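Local coordinates for protein pectate lyase/Amb allergen (Acidovorax citrulli, PDB 4HWV) that probably cleaves pectate as a calcium-binding lyase of polysaccharide lyase family 1, built on a right-handed parallel beta-helix, at residues H347-D358 with H378-P389; P395-A405 with L438-A449. All blocks are in the same frame, centred on the assembly; numbering follows the deposited sequence. Where two conformers were deposited one is given.

Contact 1 of 2, residues H347-D358 with H378-P389; sequences HLYNNYYENTRD and HAENNVVSLAGP
Asn351 and Asn382, which share the bend between the two strand pairs, lie side by side and point the same way, their amide planes only 7° apart. Asn382 OD1 takes two donors from its neighbour, the side-chain ND2 of Asn351 at 3.0 Å in the carbonyl plane and the backbone N of Asn351, also at 3.0 Å but tilted from that plane. The other end of the same amide is fixed too: Asn382 ND2 reaches back, from above the carbonyl plane, to Leu348 O at 3.0 Å, the oxygen that also accepts the backbone N of Glu380. Three bonds thus set the rotation of the Asn382 amide, and Asn351 carries the run on, its ND2 to Phe326 O and its OD1 to Asn329 N. Such a run of hydrogen-bonded asparagines, one per coil at the same bend, is a known feature of pectate lyase beta-helices.

One bend residue earlier, Asn350 and Asn381 also run alongside, but with amides clearly turned against each other; Asn350 ND2 gives a bond to Asn381 O at 3.0 Å, while its OD1 accepts from Glu465 N. On the face carrying His347, His378 and Glu380, CG of His347 is anti to its backbone N (chi1 -176°), which sends NE2 to Glu380 OE1 at 2.8 Å, on the anti side of the carboxylate. Tyr462 OH also binds OE1, and Tyr460 OH holds His347 ND1. The His378 ring turns its edge toward the face of His347, centroids 5.5 Å apart.

Beyond the bend, Tyr353 lies aslant of Val384, CD1 3.9 Å from CG2, on the face shared with Leu348 and Leu386. Parallel strands 352-356 and 383-387, 3° apart, belong to successive coils of the beta-helix, as do 347-349 and 378-380 before the bend; helix 470-477 packs on Tyr352, and strand 369-371 lies against Tyr353 and Asn382.

Contact 2 of 2, residues P395-A405 with L438-A449; sequences PADVANARISA and LTAAVRWSSALA
Leu438 and Val442, one helical turn apart, press on Ala399 and Val398 in the tight part of this contact. Leu438 CD2 comes within 3.7 Å of Val398 CB, the two side chains meeting at a slant, while Val442 CG2 sits 3.7 Å from Ala399 CB. With CG anti to its carbonyl carbon (chi1 -59°), Leu438 carries its end toward Val398 and Pro395, just ahead of the strand, while its CB meets Ala399. Ala441 CB touches the backbone of Ala396 at CA, 3.7 Å away. Farther along, buried Ala401 packs its CB 3.7 Å from Ser446 CB. The small side chains of Ala399 and Ala401 on the strand and Ala441 on the helix are consistent with an axis separation of only 6.5 Å, at a crossing angle of -29°.

The polar, water-bearing side lies at Ser445 and Arg402. Ser445 OG accepts from Ala401 N at 2.9 Å, a direct hydrogen bond across the segments. Water 2 gives to both Ala401 O and Ser445 O, and water 3 joins Ser445 OG to Arg402 NH1; Arg402, an exposed side chain, folds that same NH1 onto Ala401 O. Past the helix, Ser446 OG takes the backbone N of Leu448 in an ST turn, and Ile403 CD1 lies against this oxygen at 3.7 Å. Ile403 and Leu448 run alongside with their ends pointing opposite ways, CG2 of Ile403 being 3.9 Å from CB of Leu448. Leu448 is the exposed edge of this patch.

Strand 399-401 is an edge strand of the four-stranded parallel sheet 302-306, 340-341, 369-371, 399-401, bonded by its backbone to strand 369-371. Phe424 fills in behind Ala399, Leu438 and Val442, so the helix packs against strands 399-401, 423-427 and, through Val442, 369-371.

Following the chain from the N terminus, contact 1 comes first: strand 345-356 leads through strand 369-371 to strand 376-387, and pairing 347-358 with 378-389 closes that coil. Only then does contact 2 open, as the chain enters 395-405, passes helices 405-414 and 417-420 and strands 423-427, 430-431 and 434-435, and returns as helix 438-445. The two loops are therefore in series, neither nested nor crossed. Their centres lie 16 Å apart, yet they touch: Val384 CG2 packs against Val398 CG1 at 4.0 Å. Contact 1 joins successive coils, whereas contact 2 brings a helix against an edge strand of a neighbouring sheet.

Contact 1 of 2, residues H347-D358 with H378-P389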
loop_
_atom_site.group_PDB
_atom_site.type_symbol
_atom_site.label_atom_id
_atom_site.label_comp_id
_atom_site.label_asym_id
_atom_site.label_seq_id
_atom_site.Cartn_x
_atom_site.Cartn_y
_atom_site.Cartn_z
ATOM N N HIS A 347 6.229 -21.839 21.984
ATOM C CA HIS A 347 5.580 -21.155 23.090
ATOM C C HIS A 347 5.066 -19.814 22.587
ATOM O O HIS A 347 5.846 -19.024 22.060
ATOM C CB HIS A 347 6.632 -20.971 24.196
ATOM C CG HIS A 347 6.129 -20.359 25.467
ATOM N ND1 HIS A 347 6.994 -19.771 26.366
ATOM C CD2 HIS A 347 4.893 -20.282 26.023
ATOM C CE1 HIS A 347 6.322 -19.367 27.426
ATOM N NE2 HIS A 347 5.041 -19.649 27.242
ATOM N N LEU A 348 3.768 -19.561 22.738
ATOM C CA LEU A 348 3.197 -18.254 22.367
ATOM C C LEU A 348 2.577 -17.679 23.623
ATOM O O LEU A 348 1.632 -18.249 24.161
ATOM C CB LEU A 348 2.107 -18.380 21.289
ATOM C CG LEU A 348 2.572 -19.044 19.988
ATOM C CD1 LEU A 348 2.157 -20.512 19.952
ATOM C CD2 LEU A 348 2.078 -18.278 18.759
ATOM N N TYR A 349 3.132 -16.581 24.120
ATOM C CA TYR A 349 2.558 -15.956 25.298
ATOM C C TYR A 349 2.439 -14.447 25.180
ATOM O O TYR A 349 3.275 -13.800 24.566
ATOM C CB TYR A 349 3.302 -16.353 26.589
ATOM C CG TYR A 349 4.716 -15.836 26.806
ATOM C CD1 TYR A 349 5.823 -16.509 26.288
ATOM C CD2 TYR A 349 4.956 -14.709 27.598
ATOM C CE1 TYR A 349 7.115 -16.062 26.548
ATOM C CE2 TYR A 349 6.245 -14.255 27.840
ATOM C CZ TYR A 349 7.310 -14.933 27.318
ATOM O OH TYR A 349 8.599 -14.477 27.562
ATOM N N ASN A 350 1.366 -13.899 25.741
ATOM C CA ASN A 350 1.207 -12.445 25.796
ATOM C C ASN A 350 1.321 -11.800 24.416
ATOM O O ASN A 350 2.008 -10.787 24.248
ATOM C CB ASN A 350 2.220 -11.790 26.750
ATOM C CG ASN A 350 1.967 -12.095 28.224
ATOM O OD1 ASN A 350 2.904 -12.059 29.003
ATOM N ND2 ASN A 350 0.701 -12.323 28.623
ATOM N N ASN A 351 0.656 -12.393 23.432
ATOM C CA ASN A 351 0.498 -11.738 22.137
ATOM C C ASN A 351 -0.921 -11.189 22.014
ATOM O O ASN A 351 -1.836 -11.669 22.689
ATOM C CB ASN A 351 0.771 -12.723 21.001
ATOM C CG ASN A 351 2.139 -13.332 21.101
ATOM O OD1 ASN A 351 3.151 -12.672 20.831
ATOM N ND2 ASN A 351 2.196 -14.588 21.538
ATOM N N TYR A 352 -1.077 -10.162 21.185
ATOM C CA TYR A 352 -2.382 -9.576 20.900
ATOM C C TYR A 352 -2.705 -9.820 19.435
ATOM O O TYR A 352 -2.034 -9.286 18.543
ATOM C CB TYR A 352 -2.356 -8.073 21.175
ATOM C CG TYR A 352 -3.620 -7.332 20.801
ATOM C CD1 TYR A 352 -4.872 -7.926 20.917
ATOM C CD2 TYR A 352 -3.564 -6.018 20.372
ATOM C CE1 TYR A 352 -6.026 -7.236 20.587
ATOM C CE2 TYR A 352 -4.714 -5.319 20.034
ATOM C CZ TYR A 352 -5.940 -5.938 20.152
ATOM O OH TYR A 352 -7.092 -5.245 19.847
ATOM N N TYR A 353 -3.727 -10.639 19.198
ATOM C CA TYR A 353 -4.252 -10.896 17.866
ATOM C C TYR A 353 -5.424 -9.964 17.630
ATOM O O TYR A 353 -6.326 -9.872 18.467
ATOM C CB TYR A 353 -4.778 -12.318 17.785
ATOM C CG TYR A 353 -3.761 -13.425 17.930
ATOM C CD1 TYR A 353 -3.299 -13.843 19.188
ATOM C CD2 TYR A 353 -3.299 -14.104 16.806
ATOM C CE1 TYR A 353 -2.395 -14.900 19.299
ATOM C CE2 TYR A 353 -2.398 -15.147 16.908
ATOM C CZ TYR A 353 -1.957 -15.554 18.151
ATOM O OH TYR A 353 -1.067 -16.598 18.256
ATOM N N GLU A 354 -5.434 -9.308 16.479
ATOM C CA GLU A 354 -6.453 -8.325 16.170
ATOM C C GLU A 354 -6.821 -8.400 14.697
ATOM O O GLU A 354 -5.975 -8.156 13.825
ATOM C CB GLU A 354 -5.955 -6.917 16.519
ATOM C CG GLU A 354 -6.983 -5.818 16.257
ATOM C CD GLU A 354 -6.483 -4.405 16.544
ATOM O OE1 GLU A 354 -5.268 -4.223 16.769
ATOM O OE2 GLU A 354 -7.314 -3.481 16.524
ATOM N N ASN A 355 -8.077 -8.734 14.412
ATOM C CA ASN A 355 -8.522 -8.861 13.026
ATOM C C ASN A 355 -10.043 -8.903 12.994
ATOM O O ASN A 355 -10.712 -8.782 14.040
ATOM C CB ASN A 355 -7.923 -10.125 12.369
ATOM C CG ASN A 355 -7.805 -10.012 10.836
ATOM O OD1 ASN A 355 -8.389 -9.116 10.226
ATOM N ND2 ASN A 355 -7.083 -10.948 10.213
ATOM N N THR A 356 -10.580 -9.075 11.791
ATOM C CA THR A 356 -11.993 -9.344 11.604
ATOM C C THR A 356 -12.156 -10.545 10.691
ATOM O O THR A 356 -11.286 -10.826 9.871
ATOM C CB THR A 356 -12.720 -8.135 11.007
ATOM O OG1 THR A 356 -14.110 -8.465 10.843
ATOM C CG2 THR A 356 -12.131 -7.730 9.654
ATOM N N ARG A 357 -13.290 -11.230 10.813
ATOM C CA ARG A 357 -13.638 -12.308 9.896
ATOM C C ARG A 357 -14.387 -11.794 8.676
ATOM O O ARG A 357 -14.668 -12.569 7.772
ATOM C CB ARG A 357 -14.488 -13.365 10.614
ATOM C CG ARG A 357 -13.697 -14.160 11.672
ATOM C CD ARG A 357 -14.487 -15.342 12.240
ATOM N NE ARG A 357 -14.779 -16.337 11.211
ATOM C CZ ARG A 357 -15.969 -16.488 10.633
ATOM N NH1 ARG A 357 -17.002 -15.726 10.996
ATOM N NH2 ARG A 357 -16.131 -17.410 9.687
ATOM N N ASP A 358 -14.717 -10.502 8.656
ATOM C CA ASP A 358 -15.452 -9.895 7.545
ATOM C C ASP A 358 -14.784 -10.253 6.216
ATOM O O ASP A 358 -13.624 -9.911 5.998
ATOM C CB ASP A 358 -15.474 -8.373 7.742
ATOM C CG ASP A 358 -16.380 -7.649 6.747
ATOM O OD1 ASP A 358 -16.544 -8.115 5.602
ATOM O OD2 ASP A 358 -16.925 -6.585 7.117
ATOM N N HIS A 378 2.378 -24.370 23.263
ATOM C CA HIS A 378 2.081 -23.959 24.638
ATOM C C HIS A 378 1.686 -22.483 24.572
ATOM O O HIS A 378 2.532 -21.632 24.272
ATOM C CB HIS A 378 3.332 -24.141 25.510
ATOM C CG HIS A 378 3.070 -24.101 26.983
ATOM N ND1 HIS A 378 2.836 -25.242 27.716
ATOM C CD2 HIS A 378 3.039 -23.066 27.863
ATOM C CE1 HIS A 378 2.645 -24.911 28.982
ATOM N NE2 HIS A 378 2.776 -23.601 29.101
ATOM N N ALA A 379 0.417 -22.186 24.842
ATOM C CA ALA A 379 -0.123 -20.833 24.650
ATOM C C ALA A 379 -0.605 -20.268 25.975
ATOM O O ALA A 379 -1.449 -20.871 26.623
ATOM C CB ALA A 379 -1.285 -20.870 23.659
ATOM N N GLU A 380 -0.093 -19.101 26.362
ATOM C CA GLU A 380 -0.466 -18.510 27.648
ATOM C C GLU A 380 -0.792 -17.028 27.537
ATOM O O GLU A 380 -0.007 -16.253 26.978
ATOM C CB GLU A 380 0.661 -18.688 28.675
ATOM C CG GLU A 380 0.863 -20.143 29.087
ATOM C CD GLU A 380 2.159 -20.394 29.821
ATOM O OE1 GLU A 380 3.198 -19.865 29.389
ATOM O OE2 GLU A 380 2.132 -21.145 30.817
ATOM N N ASN A 381 -1.928 -16.642 28.121
ATOM C CA ASN A 381 -2.287 -15.229 28.275
ATOM C C ASN A 381 -2.188 -14.423 26.980
ATOM O O ASN A 381 -1.642 -13.316 26.947
ATOM C CB ASN A 381 -1.497 -14.570 29.417
ATOM C CG ASN A 381 -1.830 -15.176 30.774
ATOM O OD1 ASN A 381 -2.332 -16.302 30.877
ATOM N ND2 ASN A 381 -1.519 -14.432 31.826
ATOM N N ASN A 382 -2.737 -14.999 25.920
ATOM C CA ASN A 382 -2.883 -14.288 24.653
ATOM C C ASN A 382 -4.270 -13.661 24.608
ATOM O O ASN A 382 -5.250 -14.269 25.070
ATOM C CB ASN A 382 -2.712 -15.242 23.474
ATOM C CG ASN A 382 -1.309 -15.831 23.412
ATOM O OD1 ASN A 382 -0.370 -15.155 23.000
ATOM N ND2 ASN A 382 -1.160 -17.089 23.829
ATOM N N VAL A 383 -4.348 -12.462 24.038
ATOM C CA VAL A 383 -5.620 -11.772 23.837
ATOM C C VAL A 383 -5.958 -11.740 22.364
ATOM O O VAL A 383 -5.102 -11.431 21.546
ATOM C CB VAL A 383 -5.553 -10.340 24.360
ATOM C CG1 VAL A 383 -6.842 -9.573 24.019
ATOM C CG2 VAL A 383 -5.288 -10.337 25.844
ATOM N N VAL A 384 -7.213 -12.056 22.050
ATOM C CA VAL A 384 -7.699 -12.040 20.685
ATOM C C VAL A 384 -8.910 -11.115 20.582
ATOM O O VAL A 384 -9.899 -11.288 21.304
ATOM C CB VAL A 384 -8.090 -13.475 20.206
ATOM C CG1 VAL A 384 -8.557 -13.461 18.745
ATOM C CG2 VAL A 384 -6.944 -14.447 20.422
ATOM N N SER A 385 -8.803 -10.124 19.702
ATOM C CA SER A 385 -9.941 -9.299 19.318
ATOM C C SER A 385 -10.281 -9.658 17.887
ATOM O O SER A 385 -9.525 -9.338 16.973
ATOM C CB SER A 385 -9.577 -7.821 19.373
ATOM O OG SER A 385 -10.628 -7.040 18.827
ATOM N N LEU A 386 -11.404 -10.334 17.702
ATOM C CA LEU A 386 -11.759 -10.876 16.402
ATOM C C LEU A 386 -13.191 -10.474 16.108
ATOM O O LEU A 386 -14.134 -11.043 16.673
ATOM C CB LEU A 386 -11.564 -12.399 16.394
ATOM C CG LEU A 386 -11.792 -13.100 15.051
ATOM C CD1 LEU A 386 -11.016 -12.401 13.943
ATOM C CD2 LEU A 386 -11.366 -14.547 15.153
ATOM N N ALA A 387 -13.338 -9.462 15.255
ATOM C CA ALA A 387 -14.644 -8.940 14.883
ATOM C C ALA A 387 -15.258 -9.751 13.753
ATOM O O ALA A 387 -14.671 -10.708 13.259
ATOM C CB ALA A 387 -14.522 -7.474 14.480
ATOM N N GLY A 388 -16.453 -9.357 13.340
ATOM C CA GLY A 388 -17.085 -10.009 12.212
ATOM C C GLY A 388 -18.560 -9.676 12.205
ATOM O O GLY A 388 -19.220 -9.729 13.246
ATOM N N PRO A 389 -19.093 -9.305 11.031
ATOM C CA PRO A 389 -20.494 -8.899 10.939
ATOM C C PRO A 389 -21.446 -10.089 10.969
ATOM O O PRO A 389 -22.638 -9.881 11.181
ATOM C CB PRO A 389 -20.559 -8.219 9.567
ATOM C CG PRO A 389 -19.514 -8.920 8.771
ATOM C CD PRO A 389 -18.388 -9.130 9.747
HETATM O O HOH W 1 -10.878 -6.627 16.051
#

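Contact 2 of 2, residues P395-A405 with L438-A449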
loop_
_atom_site.group_PDB
_atom_site.type_symbol
_atom_site.label_atom_id
_atom_site.label_comp_id
_atom_site.label_asym_id
_atom_site.label_seq_id
_atom_site.Cartn_x
_atom_site.Cartn_y
_atom_site.Cartn_z
ATOM N N PRO A 395 -13.857 -20.083 20.004
ATOM C CA PRO A 395 -12.528 -20.666 20.213
ATOM C C PRO A 395 -12.060 -21.481 19.017
ATOM O O PRO A 395 -10.880 -21.436 18.705
ATOM C CB PRO A 395 -12.730 -21.538 21.452
ATOM C CG PRO A 395 -13.761 -20.773 22.241
ATOM C CD PRO A 395 -14.722 -20.279 21.187
ATOM N N ALA A 396 -12.972 -22.187 18.354
ATOM C CA ALA A 396 -12.611 -22.973 17.180
ATOM C C ALA A 396 -12.091 -22.155 16.004
ATOM O O ALA A 396 -11.485 -22.717 15.104
ATOM C CB ALA A 396 -13.777 -23.845 16.747
ATOM N N ASP A 397 -12.329 -20.840 15.996
ATOM C CA ASP A 397 -11.756 -19.988 14.951
ATOM C C ASP A 397 -10.294 -19.670 15.236
ATOM O O ASP A 397 -9.570 -19.205 14.352
ATOM C CB ASP A 397 -12.510 -18.655 14.831
ATOM C CG ASP A 397 -13.968 -18.830 14.446
ATOM O OD1 ASP A 397 -14.268 -19.604 13.508
ATOM O OD2 ASP A 397 -14.820 -18.182 15.079
ATOM N N VAL A 398 -9.872 -19.900 16.476
ATOM C CA VAL A 398 -8.589 -19.396 16.967
ATOM C C VAL A 398 -7.517 -20.478 17.084
ATOM O O VAL A 398 -6.327 -20.187 16.990
ATOM C CB VAL A 398 -8.784 -18.643 18.310
ATOM C CG1 VAL A 398 -7.464 -18.107 18.874
ATOM C CG2 VAL A 398 -9.782 -17.508 18.115
ATOM N N ALA A 399 -7.931 -21.728 17.269
ATOM C CA ALA A 399 -6.979 -22.832 17.258
ATOM C C ALA A 399 -7.584 -24.021 16.547
ATOM O O ALA A 399 -8.769 -24.310 16.712
ATOM C CB ALA A 399 -6.576 -23.219 18.670
ATOM N N ASN A 400 -6.757 -24.723 15.785
ATOM C CA ASN A 400 -7.170 -25.958 15.108
ATOM C C ASN A 400 -5.996 -26.925 15.035
ATOM O O ASN A 400 -4.910 -26.617 15.518
ATOM C CB ASN A 400 -7.802 -25.677 13.730
ATOM C CG ASN A 400 -6.838 -25.041 12.750
ATOM O OD1 ASN A 400 -5.736 -24.679 13.099
ATOM N ND2 ASN A 400 -7.288 -24.847 11.527
ATOM N N ALA A 401 -6.208 -28.086 14.430
ATOM C CA ALA A 401 -5.184 -29.125 14.366
ATOM C C ALA A 401 -5.136 -29.748 12.983
ATOM O O ALA A 401 -6.160 -29.862 12.317
ATOM C CB ALA A 401 -5.452 -30.196 15.406
ATOM N N ARG A 402 -3.932 -30.141 12.569
ATOM C CA ARG A 402 -3.694 -30.814 11.297
ATOM C C ARG A 402 -2.709 -31.950 11.555
ATOM O O ARG A 402 -1.481 -31.747 11.502
ATOM C CB ARG A 402 -3.118 -29.833 10.270
ATOM C CG ARG A 402 -4.048 -28.700 9.920
ATOM C CD ARG A 402 -5.245 -29.207 9.169
ATOM N NE ARG A 402 -6.115 -28.124 8.712
ATOM C CZ ARG A 402 -7.229 -27.729 9.337
ATOM N NH1 ARG A 402 -7.614 -28.285 10.486
ATOM N NH2 ARG A 402 -7.965 -26.755 8.815
ATOM N N ILE A 403 -3.230 -33.138 11.856
ATOM C CA ILE A 403 -2.404 -34.255 12.309
ATOM C C ILE A 403 -2.795 -35.527 11.569
ATOM O O ILE A 403 -3.996 -35.764 11.317
ATOM C CB ILE A 403 -2.579 -34.552 13.832
ATOM C CG1 ILE A 403 -2.329 -33.319 14.702
ATOM C CG2 ILE A 403 -1.681 -35.736 14.301
ATOM C CD1 ILE A 403 -2.926 -33.456 16.087
ATOM N N SER A 404 -1.783 -36.338 11.247
ATOM C CA SER A 404 -1.933 -37.659 10.622
ATOM C C SER A 404 -1.227 -38.723 11.461
ATOM O O SER A 404 -0.034 -38.596 11.731
ATOM C CB SER A 404 -1.270 -37.641 9.233
ATOM O OG SER A 404 -1.035 -38.966 8.745
ATOM N N ALA A 405 -1.936 -39.790 11.835
ATOM C CA ALA A 405 -1.335 -40.865 12.623
ATOM C C ALA A 405 -0.269 -41.651 11.890
ATOM O O ALA A 405 0.657 -42.173 12.518
ATOM C CB ALA A 405 -2.407 -41.823 13.118
ATOM N N LEU A 438 -8.966 -22.911 24.179
ATOM C CA LEU A 438 -8.488 -23.330 22.862
ATOM C C LEU A 438 -8.212 -24.820 22.823
ATOM O O LEU A 438 -8.360 -25.450 21.786
ATOM C CB LEU A 438 -7.217 -22.569 22.452
ATOM C CG LEU A 438 -7.347 -21.041 22.377
ATOM C CD1 LEU A 438 -6.027 -20.415 21.933
ATOM C CD2 LEU A 438 -8.497 -20.590 21.458
ATOM N N THR A 439 -7.800 -25.389 23.958
ATOM C CA THR A 439 -7.491 -26.816 23.997
ATOM C C THR A 439 -8.721 -27.666 23.647
ATOM O O THR A 439 -8.617 -28.638 22.908
ATOM C CB THR A 439 -6.909 -27.221 25.358
ATOM O OG1 THR A 439 -5.700 -26.490 25.593
ATOM C CG2 THR A 439 -6.605 -28.707 25.389
ATOM N N ALA A 440 -9.885 -27.279 24.158
ATOM C CA ALA A 440 -11.121 -27.979 23.830
ATOM C C ALA A 440 -11.399 -27.921 22.328
ATOM O O ALA A 440 -11.824 -28.913 21.721
ATOM C CB ALA A 440 -12.290 -27.413 24.636
ATOM N N ALA A 441 -11.150 -26.765 21.722
ATOM C CA ALA A 441 -11.326 -26.635 20.278
ATOM C C ALA A 441 -10.347 -27.521 19.520
ATOM O O ALA A 441 -10.706 -28.164 18.536
ATOM C CB ALA A 441 -11.195 -25.190 19.838
ATOM N N VAL A 442 -9.108 -27.576 19.993
ATOM C CA VAL A 442 -8.114 -28.416 19.348
ATOM C C VAL A 442 -8.516 -29.891 19.395
ATOM O O VAL A 442 -8.365 -30.612 18.404
ATOM C CB VAL A 442 -6.707 -28.162 19.935
ATOM C CG1 VAL A 442 -5.700 -29.234 19.492
ATOM C CG2 VAL A 442 -6.248 -26.759 19.533
ATOM N N ARG A 443 -9.058 -30.324 20.532
ATOM C CA ARG A 443 -9.481 -31.713 20.680
ATOM C C ARG A 443 -10.604 -32.062 19.702
ATOM O O ARG A 443 -10.628 -33.159 19.163
ATOM C CB ARG A 443 -9.914 -32.013 22.122
ATOM C CG ARG A 443 -8.797 -31.943 23.149
ATOM C CD ARG A 443 -9.203 -32.639 24.445
ATOM N NE ARG A 443 -10.552 -32.266 24.867
ATOM C CZ ARG A 443 -10.835 -31.274 25.708
ATOM N NH1 ARG A 443 -9.862 -30.542 26.235
ATOM N NH2 ARG A 443 -12.098 -31.015 26.024
ATOM N N TRP A 444 -11.532 -31.133 19.470
ATOM C CA TRP A 444 -12.588 -31.397 18.499
ATOM C C TRP A 444 -12.028 -31.369 17.081
ATOM O O TRP A 444 -12.536 -32.053 16.190
ATOM C CB TRP A 444 -13.707 -30.375 18.627
ATOM C CG TRP A 444 -14.691 -30.703 19.689
ATOM C CD1 TRP A 444 -14.968 -29.967 20.804
ATOM C CD2 TRP A 444 -15.538 -31.860 19.750
ATOM N NE1 TRP A 444 -15.953 -30.583 21.547
ATOM C CE2 TRP A 444 -16.317 -31.748 20.925
ATOM C CE3 TRP A 444 -15.731 -32.972 18.918
ATOM C CZ2 TRP A 444 -17.258 -32.714 21.295
ATOM C CZ3 TRP A 444 -16.667 -33.930 19.291
ATOM C CH2 TRP A 444 -17.419 -33.788 20.464
ATOM N N SER A 445 -11.009 -30.548 16.843
ATOM C CA SER A 445 -10.388 -30.490 15.526
ATOM C C SER A 445 -9.700 -31.810 15.156
ATOM O O SER A 445 -9.828 -32.292 14.030
ATOM C CB SER A 445 -9.401 -29.312 15.479
ATOM O OG SER A 445 -8.858 -29.150 14.185
ATOM N N SER A 446 -8.989 -32.408 16.112
ATOM C CA SER A 446 -8.354 -33.712 15.904
ATOM C C SER A 446 -8.302 -34.494 17.193
ATOM O O SER A 446 -7.756 -34.029 18.190
ATOM C CB SER A 446 -6.915 -33.562 15.399
ATOM O OG SER A 446 -6.306 -34.849 15.301
ATOM N N ALA A 447 -8.834 -35.709 17.150
ATOM C CA ALA A 447 -8.739 -36.634 18.270
ATOM C C ALA A 447 -7.342 -37.244 18.417
ATOM O O ALA A 447 -7.122 -38.078 19.296
ATOM C CB ALA A 447 -9.772 -37.748 18.101
ATOM N N LEU A 448 -6.397 -36.848 17.564
ATOM C CA LEU A 448 -5.054 -37.412 17.624
ATOM C C LEU A 448 -4.115 -36.563 18.466
ATOM O O LEU A 448 -2.984 -36.966 18.717
ATOM C CB LEU A 448 -4.479 -37.603 16.218
ATOM C CG LEU A 448 -5.329 -38.521 15.337
ATOM C CD1 LEU A 448 -4.672 -38.581 13.982
ATOM C CD2 LEU A 448 -5.520 -39.918 15.926
ATOM N N ALA A 449 -4.571 -35.376 18.866
ATOM C CA ALA A 449 -3.789 -34.507 19.746
ATOM C C ALA A 449 -3.649 -35.179 21.120
ATOM O O ALA A 449 -4.618 -35.725 21.638
ATOM C CB ALA A 449 -4.459 -33.151 19.864
HETATM O O HOH W 2 -8.503 -31.304 11.881
HETATM O O HOH W 3 -10.260 -28.448 12.063
#